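Ectonucleotide pyrophosphatase/phosphodiesterase family member 5 (PDB 5VEO) probably hydrolyses phosphodiester bonds in nucleotide substrates as a zinc-dependent ectoenzyme, seen here as an inactive variant holding AMP. Local coordinates at residues P254-L259 and W310-N315; L279-K284 and I302-D307; I236-Y241 and D270-A275; I55-P60 and G323-D328. The protein carries 1 engineered substitution. All coordinates share one frame; numbering follows the deposited sequence. Where two conformers were deposited one is given.

Contact 1. Residues P254-L259 and W310-N315; sequences PVAAIL and WYILQN. With NAG (2-acetamido-2-deoxy-beta-D-glucopyranose), chain J.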
# COMPACT_ATOMS: atom_id res chain seq x y z
N PRO A 254 -5.06 -10.08 9.17
CA PRO A 254 -4.33 -11.07 9.97
C PRO A 254 -3.53 -10.47 11.12
O PRO A 254 -2.79 -11.19 11.81
CB PRO A 254 -3.41 -11.70 8.95
CG PRO A 254 -3.04 -10.55 8.06
CD PRO A 254 -4.29 -9.70 7.97
N VAL A 255 -3.69 -9.18 11.36
CA VAL A 255 -3.03 -8.52 12.49
C VAL A 255 -4.15 -7.98 13.38
O VAL A 255 -4.73 -6.92 13.11
CB VAL A 255 -2.06 -7.44 12.05
CG1 VAL A 255 -1.38 -6.79 13.27
CG2 VAL A 255 -1.02 -8.07 11.11
N ALA A 256 -4.48 -8.74 14.41
CA ALA A 256 -5.55 -8.36 15.32
C ALA A 256 -5.03 -7.31 16.29
O ALA A 256 -4.10 -7.57 17.07
CB ALA A 256 -6.07 -9.59 16.06
N ALA A 257 -5.61 -6.14 16.23
CA ALA A 257 -5.24 -5.02 17.09
C ALA A 257 -6.27 -5.00 18.20
O ALA A 257 -7.44 -4.72 17.95
CB ALA A 257 -5.22 -3.72 16.30
N ILE A 258 -5.83 -5.34 19.41
CA ILE A 258 -6.72 -5.66 20.52
C ILE A 258 -6.55 -4.62 21.62
O ILE A 258 -5.43 -4.38 22.09
CB ILE A 258 -6.44 -7.08 21.05
CG1 ILE A 258 -6.87 -8.11 19.99
CG2 ILE A 258 -7.16 -7.34 22.39
CD1 ILE A 258 -6.44 -9.51 20.27
N LEU A 259 -7.66 -4.02 22.02
CA LEU A 259 -7.69 -3.07 23.13
C LEU A 259 -8.47 -3.71 24.27
O LEU A 259 -9.71 -3.70 24.25
CB LEU A 259 -8.36 -1.76 22.69
CG LEU A 259 -8.54 -0.70 23.78
CD1 LEU A 259 -7.22 -0.33 24.39
CD2 LEU A 259 -9.21 0.51 23.17
N TRP A 310 -3.14 -17.93 7.50
CA TRP A 310 -4.08 -18.13 8.58
C TRP A 310 -4.99 -16.91 8.72
O TRP A 310 -4.59 -15.77 8.49
CB TRP A 310 -3.33 -18.40 9.90
CG TRP A 310 -2.79 -19.80 9.92
CD1 TRP A 310 -1.68 -20.25 9.30
CD2 TRP A 310 -3.42 -20.94 10.51
NE1 TRP A 310 -1.55 -21.61 9.49
CE2 TRP A 310 -2.60 -22.05 10.25
CE3 TRP A 310 -4.58 -21.12 11.27
CZ2 TRP A 310 -2.92 -23.33 10.68
CZ3 TRP A 310 -4.88 -22.38 11.73
CH2 TRP A 310 -4.05 -23.47 11.43
N TYR A 311 -6.24 -17.18 9.12
CA TYR A 311 -7.27 -16.16 9.25
C TYR A 311 -7.69 -16.04 10.70
O TYR A 311 -7.86 -17.05 11.38
CB TYR A 311 -8.52 -16.48 8.40
CG TYR A 311 -9.00 -15.32 7.58
CD1 TYR A 311 -8.72 -15.26 6.21
CD2 TYR A 311 -9.74 -14.28 8.15
CE1 TYR A 311 -9.13 -14.20 5.44
CE2 TYR A 311 -10.15 -13.20 7.38
CZ TYR A 311 -9.86 -13.18 6.02
OH TYR A 311 -10.27 -12.14 5.22
N ILE A 312 -7.84 -14.81 11.17
CA ILE A 312 -8.38 -14.55 12.50
C ILE A 312 -9.84 -14.17 12.37
O ILE A 312 -10.17 -13.18 11.70
CB ILE A 312 -7.61 -13.45 13.23
CG1 ILE A 312 -6.12 -13.75 13.22
CG2 ILE A 312 -8.16 -13.29 14.66
CD1 ILE A 312 -5.29 -12.61 13.74
N LEU A 313 -10.71 -14.94 13.02
CA LEU A 313 -12.14 -14.67 13.08
C LEU A 313 -12.49 -14.40 14.53
O LEU A 313 -12.06 -15.13 15.42
CB LEU A 313 -12.97 -15.83 12.56
CG LEU A 313 -13.23 -15.85 11.04
CD1 LEU A 313 -12.02 -16.03 10.22
CD2 LEU A 313 -14.23 -16.94 10.71
N GLN A 314 -13.24 -13.33 14.77
CA GLN A 314 -13.63 -13.08 16.14
C GLN A 314 -14.63 -14.11 16.59
O GLN A 314 -14.53 -14.65 17.70
CB GLN A 314 -14.19 -11.68 16.29
CG GLN A 314 -14.38 -11.36 17.74
CD GLN A 314 -14.71 -9.92 17.96
OE1 GLN A 314 -15.24 -9.24 17.07
NE2 GLN A 314 -14.40 -9.43 19.14
N ASN A 315 -15.59 -14.44 15.74
CA ASN A 315 -16.46 -15.56 16.00
C ASN A 315 -16.83 -16.20 14.66
O ASN A 315 -16.31 -15.82 13.60
CB ASN A 315 -17.67 -15.12 16.84
CG ASN A 315 -18.61 -14.18 16.11
OD1 ASN A 315 -18.58 -14.07 14.89
ND2 ASN A 315 -19.47 -13.50 16.88
C1 NAG J . -20.43 -12.58 16.30
C2 NAG J . -21.87 -13.09 16.49
C3 NAG J . -22.87 -12.10 15.90
C4 NAG J . -22.63 -10.70 16.46
C5 NAG J . -21.19 -10.31 16.19
C6 NAG J . -20.82 -8.93 16.70
C7 NAG J . -22.04 -15.55 16.52
C8 NAG J . -22.20 -16.79 15.68
N2 NAG J . -22.03 -14.39 15.85
O3 NAG J . -24.20 -12.52 16.17
O4 NAG J . -23.52 -9.78 15.84
O5 NAG J . -20.32 -11.25 16.84
O6 NAG J . -20.96 -8.85 18.11
O7 NAG J . -21.92 -15.61 17.74
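The carbonyl oxygen of Pro254 has a polar and an apolar neighbour: Ala306 N hydrogen-bonds to it, while the methyl CD1 of Ile312 rests 3.5 Å from Pro254 O. Ile312 touches the other segment through that one methyl. Its CG1 branch lies anti to the carbonyl carbon (chi1 -52°) and continues almost straight (chi2 172°), which carries Ile312 CD1 up to the other segment, where it also meets Ala256 CB at 3.9 Å. The single methyl of Ala256 suits this spot, since it points at the tip of the isoleucine and fills little room itself. The packing joins two separate pieces of sheet in this alkaline-phosphatase-like domain. Residues 255-260 form an inner strand of a four-stranded antiparallel sheet, whereas 311-313 runs parallel to strand 235-237. Pro254, entered through a cis peptide, stands just ahead of the first strand and brings its ring carbon CB to 4.3 Å from Trp310 O, an oxygen that accepts a hydrogen bond from Tyr327 OH. Beyond the strand, Asn315 is N-glycosylated, its ND2 joined covalently to C1 of the sugar at 1.5 Å, and Asn315 OD1 accepts from the backbone N of Ser317, the serine of the Asn-X-Ser sequon.

Contact 2. Residues L279-K284 and I302-D307; sequences LTVYKK and IVAVAD. With NAG (2-acetamido-2-deoxy-beta-D-glucopyranose), chain B.
The Tyr282 ring meets strand 302-306 with its edge. Val305 CG2 lies in the ring plane, 3.9 Å from Tyr282 CE2, and Val303 O is also near that plane, 3.6 Å from Tyr282 CD2. With CG anti to its carbonyl carbon (chi1 -60°), the tyrosine brings its CD2-CE2 edge against the beta-branched Val305; Ile287 and Pro288 add further apolar contacts. The strands are an antiparallel pair, their directions 160° apart. Thr280 with Val305 and Tyr282 with Val303 are hydrogen-bonded pairs, each closed by two backbone bonds, such as the one from Val305 N to Thr280 O (2.8 Å). On the other face small and branched side chains interlock: Leu279 CD1 reaches Ala304 CB at 3.7 Å, and Val281 CG1 meets Ile302 CG2 at 3.7 Å. Helix 265-272 covers this face through Leu272, Phe265 and Val268. At the strand end a water accepts a bond from Thr280 OG1 and gives its own two hydrogens to Val305 O (2.8 Å) and Asp307 OD1 (2.6 Å). The other carboxylate oxygen, Asp307 OD2, is bonded to Asn278 ND2. Val305 O thus takes both Thr280 N and the water, and the Asp307 carboxylate is held at both oxygens, which probably fixes its rotation and favours its charged form beside the glycan.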
# COMPACT_ATOMS: atom_id res chain seq x y z
N LEU A 279 -0.80 -18.07 15.95
CA LEU A 279 -1.12 -16.71 16.36
C LEU A 279 -0.08 -16.27 17.37
O LEU A 279 -0.03 -16.80 18.49
CB LEU A 279 -2.52 -16.62 16.96
CG LEU A 279 -2.94 -15.20 17.30
CD1 LEU A 279 -3.22 -14.36 16.04
CD2 LEU A 279 -4.16 -15.25 18.16
N THR A 280 0.76 -15.32 16.99
CA THR A 280 1.80 -14.82 17.88
C THR A 280 1.31 -13.53 18.52
O THR A 280 1.07 -12.53 17.82
CB THR A 280 3.12 -14.61 17.14
OG1 THR A 280 3.54 -15.83 16.54
CG2 THR A 280 4.21 -14.13 18.12
N VAL A 281 1.18 -13.55 19.84
CA VAL A 281 0.61 -12.44 20.59
C VAL A 281 1.74 -11.59 21.15
O VAL A 281 2.56 -12.09 21.94
CB VAL A 281 -0.31 -12.94 21.71
CG1 VAL A 281 -0.91 -11.77 22.47
CG2 VAL A 281 -1.41 -13.85 21.14
N TYR A 282 1.76 -10.30 20.81
CA TYR A 282 2.76 -9.37 21.30
C TYR A 282 2.12 -8.30 22.18
O TYR A 282 1.12 -7.69 21.81
CB TYR A 282 3.46 -8.65 20.14
CG TYR A 282 4.19 -9.53 19.17
CD1 TYR A 282 5.47 -10.01 19.43
CD2 TYR A 282 3.60 -9.86 17.95
CE1 TYR A 282 6.13 -10.82 18.51
CE2 TYR A 282 4.25 -10.66 17.04
CZ TYR A 282 5.51 -11.13 17.31
OH TYR A 282 6.13 -11.92 16.38
N LYS A 283 2.71 -8.04 23.34
CA LYS A 283 2.47 -6.75 23.96
C LYS A 283 3.10 -5.67 23.09
O LYS A 283 4.12 -5.90 22.46
CB LYS A 283 3.07 -6.69 25.37
CG LYS A 283 2.62 -7.81 26.23
CD LYS A 283 3.16 -7.64 27.66
CE LYS A 283 2.79 -8.84 28.51
NZ LYS A 283 3.59 -8.90 29.77
N LYS A 284 2.48 -4.50 23.07
CA LYS A 284 2.96 -3.41 22.23
C LYS A 284 4.48 -3.24 22.33
O LYS A 284 5.18 -3.17 21.31
CB LYS A 284 2.25 -2.11 22.60
CG LYS A 284 2.66 -0.86 21.82
CD LYS A 284 1.80 0.31 22.27
CE LYS A 284 2.11 1.63 21.59
NZ LYS A 284 3.47 2.15 21.93
N ILE A 302 -2.19 -4.76 22.66
CA ILE A 302 -1.91 -6.13 22.27
C ILE A 302 -2.08 -6.20 20.76
O ILE A 302 -3.09 -5.72 20.23
CB ILE A 302 -2.83 -7.14 22.97
CG1 ILE A 302 -2.55 -7.16 24.47
CG2 ILE A 302 -2.65 -8.54 22.39
CD1 ILE A 302 -3.49 -8.03 25.29
N VAL A 303 -1.12 -6.81 20.09
CA VAL A 303 -1.16 -7.01 18.65
C VAL A 303 -0.86 -8.48 18.42
O VAL A 303 0.20 -8.97 18.83
CB VAL A 303 -0.16 -6.12 17.91
CG1 VAL A 303 -0.12 -6.45 16.42
CG2 VAL A 303 -0.52 -4.67 18.09
N ALA A 304 -1.82 -9.20 17.82
CA ALA A 304 -1.72 -10.64 17.63
C ALA A 304 -1.64 -10.90 16.14
O ALA A 304 -2.56 -10.54 15.40
CB ALA A 304 -2.90 -11.36 18.26
N VAL A 305 -0.55 -11.53 15.70
CA VAL A 305 -0.22 -11.65 14.29
C VAL A 305 -0.38 -13.10 13.87
O VAL A 305 0.27 -14.00 14.42
CB VAL A 305 1.22 -11.18 14.01
CG1 VAL A 305 1.53 -11.35 12.54
CG2 VAL A 305 1.43 -9.75 14.49
N ALA A 306 -1.25 -13.33 12.89
CA ALA A 306 -1.41 -14.68 12.34
C ALA A 306 -0.29 -14.99 11.36
O ALA A 306 0.17 -14.10 10.62
CB ALA A 306 -2.75 -14.82 11.63
N ASP A 307 0.15 -16.24 11.37
CA ASP A 307 1.10 -16.72 10.38
C ASP A 307 0.49 -16.70 8.98
O ASP A 307 -0.74 -16.70 8.81
CB ASP A 307 1.56 -18.14 10.70
CG ASP A 307 2.43 -18.21 11.95
OD1 ASP A 307 3.15 -17.21 12.28
OD2 ASP A 307 2.42 -19.29 12.57
C1 NAG B . 1.65 -22.97 12.02
C2 NAG B . 2.90 -22.69 11.21
C3 NAG B . 3.73 -23.97 11.03
C4 NAG B . 3.91 -24.75 12.34
C5 NAG B . 2.59 -24.88 13.07
C6 NAG B . 2.74 -25.49 14.45
C7 NAG B . 3.13 -21.11 9.33
C8 NAG B . 2.62 -20.75 7.96
N2 NAG B . 2.54 -22.15 9.91
O3 NAG B . 5.01 -23.61 10.53
O4 NAG B . 4.38 -26.06 12.02
O5 NAG B . 2.01 -23.60 13.27
O6 NAG B . 1.52 -26.12 14.80
O7 NAG B . 4.04 -20.49 9.86
O HOH W 1 2.71 -15.13 13.81

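Contact 3. Residues I236-Y241 and D270-A275; sequences IELDRY and DALAGA
Tyr241, just past the 3-10 turn 238-240, reaches toward the end of a helix, and most of its side chain has a neighbour there. Tyr241 CB lies 3.9 Å from Ala271 O and close to a methyl of Leu272. Next along the chain the ring turns one face to Ala275: the CB of Ala275 is 4.1 Å from the Tyr241 ring centroid and 24° off the normal, a CH-pi contact displaced toward CD1. Tyr241 CD2 meets Leu272 CD1 at 4.0 Å, the two side chains crossing at about a right angle. Arg240 CB covers the opposite face of the ring. At the tip Tyr241 OH lies over one face of the Arg240 guanidinium and approaches a water that donates to Ala275 O (2.8 Å), though the modelled gap from OH to that water is doubtfully short. A flat ring suits the slot between Ala275 CB and Arg240 CB, its hydroxyl leading to water. Replaced by an alanine, this position would probably leave a gap between Arg240 CB and Ala275 CB and take the ring from Leu272 CD1. Leu238 CD2 touches Leu272 CD1 at 3.9 Å. The contact ties the turn following strand 235-237 to the C-terminal end of helix 265-272, with Leu272 resting on Leu279 and Val281 of strand 279-283 and Leu238 on Tyr247 and Leu249 of strand 247-249.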
# COMPACT_ATOMS: atom_id res chain seq x y z
N ILE A 236 -8.17 -19.15 13.16
CA ILE A 236 -8.04 -18.94 14.59
C ILE A 236 -9.29 -18.18 15.03
O ILE A 236 -9.53 -17.07 14.55
CB ILE A 236 -6.77 -18.16 14.95
CG1 ILE A 236 -5.53 -18.86 14.39
CG2 ILE A 236 -6.67 -17.96 16.45
CD1 ILE A 236 -4.60 -17.93 13.69
N GLU A 237 -10.08 -18.77 15.92
CA GLU A 237 -11.35 -18.18 16.33
C GLU A 237 -11.19 -17.62 17.74
O GLU A 237 -11.02 -18.38 18.70
CB GLU A 237 -12.47 -19.21 16.25
CG GLU A 237 -13.83 -18.59 16.40
CD GLU A 237 -14.95 -19.62 16.37
OE1 GLU A 237 -14.80 -20.66 15.68
OE2 GLU A 237 -15.99 -19.38 17.03
N LEU A 238 -11.23 -16.30 17.86
CA LEU A 238 -10.86 -15.66 19.12
C LEU A 238 -11.81 -16.04 20.24
O LEU A 238 -11.39 -16.15 21.40
CB LEU A 238 -10.84 -14.14 18.97
CG LEU A 238 -9.76 -13.58 18.03
CD1 LEU A 238 -9.82 -12.06 17.91
CD2 LEU A 238 -8.38 -14.00 18.48
N ASP A 239 -13.09 -16.24 19.94
CA ASP A 239 -14.01 -16.50 21.03
C ASP A 239 -13.88 -17.92 21.57
O ASP A 239 -14.57 -18.26 22.55
CB ASP A 239 -15.45 -16.17 20.59
CG ASP A 239 -16.00 -17.09 19.53
OD1 ASP A 239 -15.24 -17.92 18.98
OD2 ASP A 239 -17.21 -16.95 19.23
N ARG A 240 -12.98 -18.73 21.02
CA ARG A 240 -12.58 -19.96 21.69
C ARG A 240 -11.69 -19.69 22.90
O ARG A 240 -11.56 -20.55 23.77
CB ARG A 240 -11.85 -20.89 20.73
CG ARG A 240 -12.74 -21.56 19.67
CD ARG A 240 -12.00 -22.71 18.95
NE ARG A 240 -11.14 -23.45 19.87
CZ ARG A 240 -10.34 -24.46 19.54
NH1 ARG A 240 -10.26 -24.89 18.29
NH2 ARG A 240 -9.61 -25.03 20.49
N TYR A 241 -11.09 -18.50 22.97
CA TYR A 241 -10.12 -18.15 24.00
C TYR A 241 -10.53 -16.95 24.85
O TYR A 241 -10.17 -16.91 26.03
CB TYR A 241 -8.76 -17.82 23.37
CG TYR A 241 -8.38 -18.81 22.30
CD1 TYR A 241 -8.00 -20.10 22.63
CD2 TYR A 241 -8.43 -18.46 20.96
CE1 TYR A 241 -7.67 -21.02 21.66
CE2 TYR A 241 -8.09 -19.37 19.98
CZ TYR A 241 -7.71 -20.65 20.34
OH TYR A 241 -7.38 -21.55 19.36
N ASP A 270 -3.06 -13.38 28.83
CA ASP A 270 -2.78 -14.73 29.30
C ASP A 270 -3.65 -15.77 28.60
O ASP A 270 -3.21 -16.92 28.42
CB ASP A 270 -3.00 -14.85 30.81
CG ASP A 270 -2.00 -14.06 31.61
OD1 ASP A 270 -0.98 -13.62 31.05
OD2 ASP A 270 -2.24 -13.89 32.83
N ALA A 271 -4.87 -15.40 28.22
CA ALA A 271 -5.75 -16.31 27.50
C ALA A 271 -5.29 -16.52 26.07
O ALA A 271 -5.48 -17.61 25.52
CB ALA A 271 -7.18 -15.78 27.50
N LEU A 272 -4.69 -15.51 25.45
CA LEU A 272 -4.40 -15.56 24.03
C LEU A 272 -2.95 -15.93 23.72
O LEU A 272 -2.70 -16.64 22.73
CB LEU A 272 -4.75 -14.22 23.38
CG LEU A 272 -5.02 -14.26 21.89
CD1 LEU A 272 -6.23 -15.13 21.56
CD2 LEU A 272 -5.22 -12.84 21.37
N ALA A 273 -2.00 -15.52 24.56
CA ALA A 273 -0.60 -15.80 24.26
C ALA A 273 -0.34 -17.30 24.36
O ALA A 273 -0.60 -17.92 25.39
CB ALA A 273 0.32 -15.04 25.22
N GLY A 274 0.20 -17.87 23.28
CA GLY A 274 0.47 -19.29 23.24
C GLY A 274 -0.75 -20.17 23.10
O GLY A 274 -0.62 -21.40 23.19
N ALA A 275 -1.91 -19.58 22.83
CA ALA A 275 -3.14 -20.36 22.77
C ALA A 275 -3.29 -21.10 21.45
O ALA A 275 -3.89 -22.18 21.40
CB ALA A 275 -4.33 -19.43 22.97
O HOH W 2 -5.94 -23.42 19.97

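Contact 4. Residues I55-P60 and G323-D328; sequences ITKAYP and GNHGYD. Engineered in segment 55-60: Ala58 (natural residue Thr). With ZN (zinc ion), chain D; AMP (adenosine monophosphate), chain Q.
A backbone carbonyl steers a zinc ligand here: His325 ND1 donates to Thr56 O (2.8 Å, 156° at the hydrogen), on a lone pair in the carbonyl plane and close to the plane of the imidazole. Thr56 is the centre of an inverse gamma turn, and its oxygen meets the ring at its edge. Held from behind, His325 presents NE2 to the zinc ion at 2.1 Å; Asp177, His181 and AMP O2P (1.9 Å from the zinc) share that metal. Lys57 crosses the same histidine at a slant, with NZ above one ring face near the rim. Its chain bends at chi2 (-98°), bringing Lys57 CD to 3.8 Å from His325 CE1 and Lys57 NZ to His325 O, a 3.0 Å bond that arrives from above the carbonyl plane. A water links NZ to Asn324 ND2, while Asn324 OD1 accepts from His325 N. A methionine replacing Lys57 would probably leave His325 O without this partner and break the water link to Asn324. Gly326 suits its place because its backbone angles disfavour a side chain, and a CB would strike Lys57 CE. The engineered Ala58 stands where the natural threonine would, as in relatives of this family, probably be the nucleophile; Ala58 N donates to AMP O1P at 2.9 Å. The phosphate therefore lies at the N-terminal end of helix 58-67, next to Lys57 at the N-cap, while the histidine comes from the loop after strand 323-324, which pairs with strand 228-229, and farther along Asp328 forms a salt bridge with Arg290.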
# COMPACT_ATOMS: atom_id res chain seq x y z
N ILE A 55 1.99 -2.92 8.76
CA ILE A 55 1.29 -4.08 8.22
C ILE A 55 1.09 -3.92 6.71
O ILE A 55 0.97 -2.82 6.19
CB ILE A 55 -0.06 -4.30 8.94
CG1 ILE A 55 -1.06 -3.19 8.63
CG2 ILE A 55 0.16 -4.44 10.43
CD1 ILE A 55 -2.43 -3.41 9.24
N THR A 56 1.02 -5.06 6.02
CA THR A 56 1.06 -5.06 4.56
C THR A 56 -0.35 -4.91 3.98
O THR A 56 -0.87 -5.78 3.25
CB THR A 56 1.78 -6.31 4.05
OG1 THR A 56 1.19 -7.51 4.59
CG2 THR A 56 3.27 -6.28 4.39
N LYS A 57 -0.95 -3.75 4.30
CA LYS A 57 -2.26 -3.31 3.83
C LYS A 57 -2.14 -2.01 3.04
O LYS A 57 -1.09 -1.35 3.04
CB LYS A 57 -3.25 -3.14 5.00
CG LYS A 57 -3.44 -4.40 5.86
CD LYS A 57 -4.65 -5.12 5.49
CE LYS A 57 -5.08 -6.22 6.41
NZ LYS A 57 -5.98 -7.11 5.57
N ALA A 58 -3.23 -1.59 2.40
CA ALA A 58 -3.20 -0.46 1.48
C ALA A 58 -2.80 0.86 2.14
O ALA A 58 -1.96 1.59 1.61
CB ALA A 58 -4.57 -0.29 0.81
N TYR A 59 -3.44 1.22 3.25
CA TYR A 59 -3.26 2.61 3.66
C TYR A 59 -1.87 2.82 4.24
O TYR A 59 -1.21 3.82 3.89
CB TYR A 59 -4.42 3.05 4.59
CG TYR A 59 -5.47 3.67 3.70
CD1 TYR A 59 -6.07 2.94 2.69
CD2 TYR A 59 -5.75 5.02 3.78
CE1 TYR A 59 -6.96 3.53 1.80
CE2 TYR A 59 -6.65 5.62 2.91
CZ TYR A 59 -7.25 4.87 1.93
OH TYR A 59 -8.11 5.50 1.05
N PRO A 60 -1.33 1.92 5.07
CA PRO A 60 0.07 2.11 5.49
C PRO A 60 1.04 2.12 4.32
O PRO A 60 1.97 2.94 4.28
CB PRO A 60 0.31 0.93 6.43
CG PRO A 60 -1.00 0.53 6.90
CD PRO A 60 -1.96 0.80 5.79
N GLY A 323 -8.30 -15.00 -0.28
CA GLY A 323 -7.01 -14.34 -0.34
C GLY A 323 -6.94 -13.23 0.70
O GLY A 323 -7.91 -12.50 0.92
N ASN A 324 -5.77 -13.09 1.31
CA ASN A 324 -5.58 -11.92 2.15
C ASN A 324 -4.11 -11.53 2.24
O ASN A 324 -3.20 -12.22 1.73
CB ASN A 324 -6.18 -12.13 3.54
CG ASN A 324 -6.61 -10.82 4.21
OD1 ASN A 324 -6.61 -9.74 3.61
ND2 ASN A 324 -6.94 -10.91 5.49
N HIS A 325 -3.89 -10.39 2.88
CA HIS A 325 -2.59 -9.79 3.06
C HIS A 325 -2.64 -9.00 4.36
O HIS A 325 -3.69 -8.90 5.00
CB HIS A 325 -2.24 -8.91 1.85
CG HIS A 325 -3.29 -7.87 1.57
ND1 HIS A 325 -3.26 -6.63 2.15
CD2 HIS A 325 -4.45 -7.94 0.87
CE1 HIS A 325 -4.34 -5.95 1.77
NE2 HIS A 325 -5.08 -6.73 1.01
N GLY A 326 -1.52 -8.41 4.73
CA GLY A 326 -1.35 -7.81 6.04
C GLY A 326 -0.29 -8.48 6.88
O GLY A 326 0.17 -7.89 7.87
N TYR A 327 0.13 -9.68 6.47
CA TYR A 327 1.12 -10.48 7.15
C TYR A 327 2.51 -9.82 7.14
O TYR A 327 2.78 -8.85 6.44
CB TYR A 327 1.22 -11.85 6.48
CG TYR A 327 -0.11 -12.58 6.40
CD1 TYR A 327 -0.57 -13.33 7.47
CD2 TYR A 327 -0.91 -12.49 5.28
CE1 TYR A 327 -1.78 -14.00 7.42
CE2 TYR A 327 -2.13 -13.14 5.22
CZ TYR A 327 -2.56 -13.89 6.28
OH TYR A 327 -3.77 -14.53 6.21
N ASP A 328 3.39 -10.40 7.96
CA ASP A 328 4.81 -10.08 8.03
C ASP A 328 5.36 -9.62 6.67
O ASP A 328 5.26 -10.35 5.67
CB ASP A 328 5.54 -11.33 8.52
CG ASP A 328 6.98 -11.09 8.90
OD1 ASP A 328 7.58 -10.07 8.53
OD2 ASP A 328 7.52 -11.98 9.59
ZN ZN D . -6.70 -6.09 -0.08
P AMP Q . -6.44 -3.25 0.95
O1P AMP Q . -5.75 -3.02 2.26
O2P AMP Q . -7.27 -4.54 0.97
O3P AMP Q . -5.49 -3.24 -0.24
O5' AMP Q . -7.46 -2.05 0.70
C5' AMP Q . -7.85 -1.73 -0.64
C4' AMP Q . -9.27 -1.27 -0.77
O4' AMP Q . -9.36 0.06 -0.29
C3' AMP Q . -9.76 -1.21 -2.22
O3' AMP Q . -10.67 -2.26 -2.48
C2' AMP Q . -10.47 0.14 -2.35
O2' AMP Q . -11.77 0.08 -2.87
C1' AMP Q . -10.46 0.67 -0.93
N9 AMP Q . -10.29 2.11 -0.86
C8 AMP Q . -9.22 2.83 -1.25
N7 AMP Q . -9.45 4.14 -1.00
C5 AMP Q . -10.68 4.22 -0.43
C6 AMP Q . -11.55 5.29 0.10
N6 AMP Q . -11.13 6.57 0.06
N1 AMP Q . -12.75 4.96 0.60
C2 AMP Q . -13.19 3.69 0.65
N3 AMP Q . -12.46 2.65 0.21
C4 AMP Q . -11.23 2.88 -0.35
O HOH W 3 -8.69 -8.51 6.46

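Contacts 1, 2 and 3 cluster in one region, with centres 9 to 11 Å apart, whereas contact 4 lies near the centre of the molecule and encloses the others in sequence. Contacts 1, 2 and 4 are buried, and the first two share the sheet in which strands 255-260 and 302-306 are neighbours; contact 3, partly buried, is nearer the surface and mixes apolar packing with a water. Contact 1 joins separate sheets mainly through one isoleucine methyl, while contact 2 is regular strand pairing. Contact 4 differs in kind, being polar and metal-linked. Pro254 and Trp310 touch its second segment, and Tyr327 also meets Ala306 and Asp307, so the binding site abuts the sheet region.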